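Local coordinates for YopX protein domain-containing protein (Enterococcus faecalis, PDB 2OX7), which is of unknown function but belongs to the YopX family and is built largely from antiparallel beta strands, at residues 9-12 against 13-16; 24-27 against 28-32. All blocks are in the same frame, centred on the assembly; numbering follows the deposited sequence.

How the contacts relate
The two contacts follow one another along the chain and are both beta hairpin turns, but in separate sheets. Contact 1 (9-12 with 13-16) closes the hairpin of strands 7-11 and 16-19, and contact 2 (24-27 with 28-32) closes that of strands 21-25 and 31-41. Their centres lie 19 Å apart and their nearest atoms about 6 Å, without touching. Strand 65-71 links them indirectly: Tyr65 and Ile67 meet side chains of both. In each, an aspartate carboxylate faces backbone N-H groups of its own hairpin loop, less securely in contact 2. Contact 2 faces a second subunit, whereas no other chain of the assembly touches contact 1. With function unknown, neither can be tied to an active site.

Contact 1 of 2, residues 9-12 against 13-16; sequences AWDT and YEKE
The indole of Trp10 lies against the backbone of Lys15 and Glu16, with Glu16 N over one face, 3.7 Å above the plane and offset toward the rim. CE3 of Trp10 comes within 3.3 Å of Glu16 O, and CH2 approaches the carbonyl carbon of Lys15 obliquely. At the ring edge, in its plane, a water accepts from Trp10 NE1 at 3.0 Å; it is also a weak acceptor for Lys15 NZ, thus bridging the two side chains. Trp10 CG stands opposite its backbone N (chi1 174°), which sets the ring beside the returning strand, and His138 stacks on the indole.

The Asp11 carboxylate is the second flat group. Its OD1 takes two backbone donors from the same face of the plane: Tyr13 N at 3.0 Å, on the anti side and 27° out of plane, and Glu14 N at 3.1 Å, from well above the plane. The bond from Tyr13 N makes an Asx turn. The pair of N-H groups should favour a charged carboxylate; Glu14 OE2, 5.6 Å from Asp11 OD2, may slightly oppose this. Glu14 CB and CG pack beside that oxygen of Asp11.

The backbone defines a beta hairpin with a G1 beta bulge: Lys15 and Glu16 both face Asp11. Asp11 N donates to Glu16 O at 2.9 Å, nearly straight (169°), while Asp11 O receives only weak bonds from Lys15 N and Glu16 N. Lys15 occupies the left-handed backbone region, as is usual at the first bulge position, though it is not a glycine. Its side chain, bent at CB-CG and again near the tip, doubles back to bring NZ to Thr12 O at 2.9 Å in a weak bond. Tyr13 projects outward, where Trp60 meets its ring edge-to-face.

Contact 2 of 2, residues 24-27 against 28-32; sequences LFDD and SNSMI
Met31, a selenomethionine, packs over the Phe25 ring across a non-hydrogen-bonded antiparallel pair. Its CB sits 3.6 Å above the ring plane, giving a CH-pi contact 4.0 Å from CB to the Phe25 centroid and 25° off the normal. Met31 SE lies farther out, 5.3 Å from the Phe25 centroid and oblique, a looser Met-aromatic contact. Asn29 C and Ser30 N reach the ring edge in plane. Ile32 CD1 reaches Asp26 CB at 4.0 Å, and Phe25 also packs on Pro5 of a second subunit.

Backbone bonds flank the Phe25-Met31 pair: Ile32 N donates to Leu24 O at 2.9 Å, and Asp26 N to Ser30 O at 3.1 Å. Beyond the latter, a type I turn from Asp26 to Asn29 closes the beta hairpin of strands 21-25 and 31-41.

Side-chain bonding falls to Asp26, whose CG sits between its backbone N and carbonyl carbon (chi1 81°), directing the carboxylate into the loop. OD1 of Asp26 accepts from Ser28 N at an apparent 2.5 Å, a length short enough to be doubtful; OD2 accepts weakly from Ser30 N.

Asp26 OD2 also lies 3.2 Å from the acceptor Ser30 O, probably unfavourably, and the weak bond from Ser30 N can offset this only in part.

Contact 1 of 2, residues 9-12 against 13-16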
ATOM      1  N   ALA A   9       0.514  -7.604  26.294  1.00 26.87           N
ATOM      2  CA  ALA A   9       0.738  -6.366  27.036  1.00 28.33           C
ATOM      3  C   ALA A   9       2.086  -6.378  27.722  1.00 29.13           C
ATOM      4  O   ALA A   9       2.499  -7.394  28.283  1.00 30.49           O
ATOM      5  CB  ALA A   9      -0.337  -6.149  28.072  1.00 29.35           C
ATOM      6  N   TRP A  10       2.783  -5.262  27.622  1.00 29.88           N
ATOM      7  CA  TRP A  10       4.063  -5.098  28.293  1.00 31.70           C
ATOM      8  C   TRP A  10       3.726  -4.343  29.551  1.00 32.18           C
ATOM      9  O   TRP A  10       3.135  -3.268  29.485  1.00 30.92           O
ATOM     10  CB  TRP A  10       5.007  -4.274  27.441  1.00 32.09           C
ATOM     11  CG  TRP A  10       6.322  -3.931  28.098  1.00 32.56           C
ATOM     12  CD1 TRP A  10       6.768  -2.675  28.423  1.00 32.54           C
ATOM     13  CD2 TRP A  10       7.363  -4.838  28.464  1.00 31.86           C
ATOM     14  NE1 TRP A  10       8.023  -2.753  28.974  1.00 35.39           N
ATOM     15  CE2 TRP A  10       8.413  -4.065  29.015  1.00 32.73           C
ATOM     16  CE3 TRP A  10       7.521  -6.228  28.367  1.00 31.47           C
ATOM     17  CZ2 TRP A  10       9.607  -4.635  29.473  1.00 34.01           C
ATOM     18  CZ3 TRP A  10       8.684  -6.802  28.844  1.00 33.88           C
ATOM     19  CH2 TRP A  10       9.728  -5.996  29.390  1.00 32.77           C
ATOM     20  N   ASP A  11       4.061  -4.949  30.689  1.00 33.88           N
ATOM     21  CA  ASP A  11       3.874  -4.320  32.003  1.00 36.20           C
ATOM     22  C   ASP A  11       5.148  -3.548  32.279  1.00 37.50           C
ATOM     23  O   ASP A  11       6.189  -4.152  32.463  1.00 37.16           O
ATOM     24  CB  ASP A  11       3.692  -5.419  33.042  1.00 36.11           C
ATOM     25  CG  ASP A  11       3.463  -4.884  34.460  1.00 38.48           C
ATOM     26  OD1 ASP A  11       3.799  -3.712  34.761  1.00 38.52           O
ATOM     27  OD2 ASP A  11       2.914  -5.680  35.259  1.00 39.88           O
ATOM     28  N   THR A  12       5.060  -2.226  32.268  1.00 39.42           N
ATOM     29  CA  THR A  12       6.245  -1.374  32.345  1.00 42.70           C
ATOM     30  C   THR A  12       6.596  -1.024  33.780  1.00 44.34           C
ATOM     31  O   THR A  12       7.359  -0.086  34.021  1.00 45.56           O
ATOM     32  CB  THR A  12       6.031  -0.033  31.634  1.00 42.64           C
ATOM     33  OG1 THR A  12       5.264   0.829  32.484  1.00 43.44           O
ATOM     34  CG2 THR A  12       5.302  -0.221  30.331  1.00 42.36           C
ATOM     35  N   TYR A  13       6.012  -1.745  34.726  1.00 46.10           N
ATOM     36  CA  TYR A  13       6.371  -1.578  36.122  1.00 47.81           C
ATOM     37  C   TYR A  13       7.140  -2.820  36.511  1.00 47.64           C
ATOM     38  O   TYR A  13       8.248  -2.729  37.039  1.00 48.19           O
ATOM     39  CB  TYR A  13       5.125  -1.378  36.983  1.00 49.45           C
ATOM     40  CG  TYR A  13       5.382  -1.443  38.474  1.00 51.57           C
ATOM     41  CD1 TYR A  13       5.940  -0.357  39.160  1.00 53.84           C
ATOM     42  CD2 TYR A  13       5.072  -2.592  39.195  1.00 53.34           C
ATOM     43  CE1 TYR A  13       6.178  -0.417  40.540  1.00 53.73           C
ATOM     44  CE2 TYR A  13       5.303  -2.661  40.565  1.00 54.72           C
ATOM     45  CZ  TYR A  13       5.856  -1.579  41.229  1.00 53.83           C
ATOM     46  OH  TYR A  13       6.066  -1.687  42.589  1.00 54.37           O
ATOM     47  N   GLU A  14       6.552  -3.974  36.212  1.00 47.08           N
ATOM     48  CA  GLU A  14       7.139  -5.268  36.472  1.00 46.79           C
ATOM     49  C   GLU A  14       8.144  -5.724  35.417  1.00 46.27           C
ATOM     50  O   GLU A  14       8.884  -6.700  35.642  1.00 45.95           O
ATOM     51  CB  GLU A  14       6.038  -6.316  36.637  1.00 47.06           C
ATOM     52  CG  GLU A  14       5.187  -6.132  37.917  1.00 49.46           C
ATOM     53  CD  GLU A  14       6.033  -6.207  39.190  1.00 51.70           C
ATOM     54  OE1 GLU A  14       6.939  -7.079  39.268  1.00 52.08           O
ATOM     55  OE2 GLU A  14       5.790  -5.393  40.110  1.00 52.88           O
ATOM     56  N   LYS A  15       8.157  -5.032  34.271  1.00 45.53           N
ATOM     57  CA  LYS A  15       9.034  -5.374  33.134  1.00 44.40           C
ATOM     58  C   LYS A  15       8.843  -6.825  32.685  1.00 43.12           C
ATOM     59  O   LYS A  15       9.805  -7.598  32.620  1.00 42.51           O
ATOM     60  CB  LYS A  15      10.507  -5.094  33.483  1.00 45.03           C
ATOM     61  CG  LYS A  15      10.767  -3.705  34.077  1.00 46.76           C
ATOM     62  CD  LYS A  15      10.885  -2.650  33.004  1.00 47.95           C
ATOM     63  CE  LYS A  15      11.355  -1.316  33.560  1.00 50.71           C
ATOM     64  NZ  LYS A  15      10.217  -0.369  33.733  1.00 51.65           N
ATOM     65  N   GLU A  16       7.596  -7.185  32.375  1.00 41.09           N
ATOM     66  CA  GLU A  16       7.244  -8.520  31.907  1.00 40.56           C
ATOM     67  C   GLU A  16       6.256  -8.378  30.726  1.00 38.29           C
ATOM     68  O   GLU A  16       5.482  -7.425  30.685  1.00 37.08           O
ATOM     69  CB  GLU A  16       6.572  -9.359  33.015  1.00 41.62           C
ATOM     70  CG  GLU A  16       7.203  -9.274  34.431  1.00 47.27           C
ATOM     71  CD  GLU A  16       8.524 -10.043  34.577  1.00 54.28           C
ATOM     72  OE1 GLU A  16       8.544 -11.269  34.299  1.00 56.97           O
ATOM     73  OE2 GLU A  16       9.535  -9.425  35.014  1.00 57.36           O
TER
HETATM   74  O   HOH W   1       9.503  -0.490  30.365  1.00 50.31           O

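Contact 2 of 2, residues 24-27 against 28-32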
ATOM      1  N   LEU A  24      -9.464  -3.619  28.370  1.00 34.69           N
ATOM      2  CA  LEU A  24     -10.797  -3.039  28.570  1.00 36.61           C
ATOM      3  C   LEU A  24     -10.722  -1.519  28.480  1.00 36.96           C
ATOM      4  O   LEU A  24      -9.932  -0.892  29.183  1.00 37.35           O
ATOM      5  CB  LEU A  24     -11.409  -3.489  29.919  1.00 36.17           C
ATOM      6  CG  LEU A  24     -12.067  -4.877  30.044  1.00 37.06           C
ATOM      7  CD1 LEU A  24     -11.165  -6.016  29.635  1.00 39.74           C
ATOM      8  CD2 LEU A  24     -12.538  -5.124  31.494  1.00 37.24           C
ATOM      9  N   PHE A  25     -11.526  -0.939  27.594  1.00 38.55           N
ATOM     10  CA  PHE A  25     -11.494   0.504  27.352  1.00 41.08           C
ATOM     11  C   PHE A  25     -12.793   1.156  27.776  1.00 43.44           C
ATOM     12  O   PHE A  25     -13.876   0.553  27.704  1.00 43.80           O
ATOM     13  CB  PHE A  25     -11.250   0.810  25.867  1.00 40.75           C
ATOM     14  CG  PHE A  25      -9.873   0.468  25.414  1.00 39.97           C
ATOM     15  CD1 PHE A  25      -8.909   1.446  25.282  1.00 41.34           C
ATOM     16  CD2 PHE A  25      -9.525  -0.854  25.168  1.00 39.73           C
ATOM     17  CE1 PHE A  25      -7.614   1.126  24.885  1.00 40.60           C
ATOM     18  CE2 PHE A  25      -8.232  -1.178  24.782  1.00 40.06           C
ATOM     19  CZ  PHE A  25      -7.279  -0.187  24.652  1.00 39.92           C
ATOM     20  N   ASP A  26     -12.710   2.408  28.183  1.00 46.52           N
ATOM     21  CA  ASP A  26     -13.945   3.152  28.354  1.00 49.95           C
ATOM     22  C   ASP A  26     -14.337   3.641  26.953  1.00 51.17           C
ATOM     23  O   ASP A  26     -13.744   3.212  25.957  1.00 51.60           O
ATOM     24  CB  ASP A  26     -13.768   4.274  29.380  1.00 50.54           C
ATOM     25  CG  ASP A  26     -13.120   5.486  28.799  1.00 53.98           C
ATOM     26  OD1 ASP A  26     -13.874   6.352  28.296  1.00 58.01           O
ATOM     27  OD2 ASP A  26     -11.869   5.580  28.843  1.00 58.35           O
ATOM     28  N   ASP A  27     -15.325   4.522  26.860  1.00 53.20           N
ATOM     29  CA  ASP A  27     -15.764   5.028  25.554  1.00 54.42           C
ATOM     30  C   ASP A  27     -14.952   6.216  25.021  1.00 55.01           C
ATOM     31  O   ASP A  27     -15.173   6.673  23.894  1.00 55.29           O
ATOM     32  CB  ASP A  27     -17.254   5.353  25.598  1.00 54.84           C
ATOM     33  CG  ASP A  27     -18.099   4.130  25.864  1.00 55.89           C
ATOM     34  OD1 ASP A  27     -17.522   3.049  26.117  1.00 57.18           O
ATOM     35  OD2 ASP A  27     -19.341   4.244  25.820  1.00 58.64           O
ATOM     36  N   SER A  28     -14.018   6.701  25.832  1.00 55.52           N
ATOM     37  CA  SER A  28     -13.106   7.773  25.437  1.00 55.94           C
ATOM     38  C   SER A  28     -11.794   7.221  24.883  1.00 55.64           C
ATOM     39  O   SER A  28     -10.860   7.980  24.628  1.00 55.76           O
ATOM     40  CB  SER A  28     -12.825   8.690  26.635  1.00 56.14           C
ATOM     41  OG  SER A  28     -11.577   9.363  26.499  1.00 57.90           O
ATOM     42  N   ASN A  29     -11.722   5.900  24.707  1.00 55.22           N
ATOM     43  CA  ASN A  29     -10.524   5.235  24.165  1.00 54.87           C
ATOM     44  C   ASN A  29      -9.320   5.158  25.117  1.00 54.10           C
ATOM     45  O   ASN A  29      -8.172   5.052  24.681  1.00 53.96           O
ATOM     46  CB  ASN A  29     -10.110   5.847  22.814  1.00 55.22           C
ATOM     47  CG  ASN A  29     -11.106   5.554  21.701  1.00 56.75           C
ATOM     48  OD1 ASN A  29     -12.055   4.780  21.879  1.00 58.89           O
ATOM     49  ND2 ASN A  29     -10.898   6.178  20.546  1.00 57.90           N
ATOM     50  N   SER A  30      -9.583   5.213  26.419  1.00 53.58           N
ATOM     51  CA  SER A  30      -8.529   5.015  27.403  1.00 52.67           C
ATOM     52  C   SER A  30      -8.674   3.619  27.971  1.00 51.81           C
ATOM     53  O   SER A  30      -9.768   3.225  28.371  1.00 51.10           O
ATOM     54  CB  SER A  30      -8.624   6.045  28.526  1.00 53.00           C
ATOM     55  OG  SER A  30      -8.640   7.362  28.001  1.00 54.34           O
HETATM   56  N   MSE A  31      -7.579   2.866  27.974  1.00 51.29           N
HETATM   57  CA  MSE A  31      -7.579   1.567  28.632  1.00 52.15           C
HETATM   58  C   MSE A  31      -7.614   1.765  30.141  1.00 49.80           C
HETATM   59  O   MSE A  31      -6.737   2.427  30.712  1.00 49.30           O
HETATM   60  CB  MSE A  31      -6.371   0.736  28.256  1.00 51.82           C
HETATM   61  CG  MSE A  31      -6.448  -0.667  28.784  1.00 53.07           C
HETATM   62 SE   MSE A  31      -4.899  -1.729  28.320  1.00 59.76          SE
HETATM   63  CE  MSE A  31      -3.462  -0.469  28.733  1.00 55.85           C
ATOM     64  N   ILE A  32      -8.642   1.201  30.764  1.00 47.86           N
ATOM     65  CA  ILE A  32      -8.862   1.399  32.197  1.00 46.29           C
ATOM     66  C   ILE A  32      -8.746   0.095  32.984  1.00 45.16           C
ATOM     67  O   ILE A  32      -8.650   0.113  34.217  1.00 45.06           O
ATOM     68  CB  ILE A  32     -10.186   2.158  32.487  1.00 46.28           C
ATOM     69  CG1 ILE A  32     -11.407   1.387  31.953  1.00 46.46           C
ATOM     70  CG2 ILE A  32     -10.107   3.595  31.932  1.00 45.27           C
ATOM     71  CD1 ILE A  32     -12.777   1.920  32.467  1.00 46.21           C
TER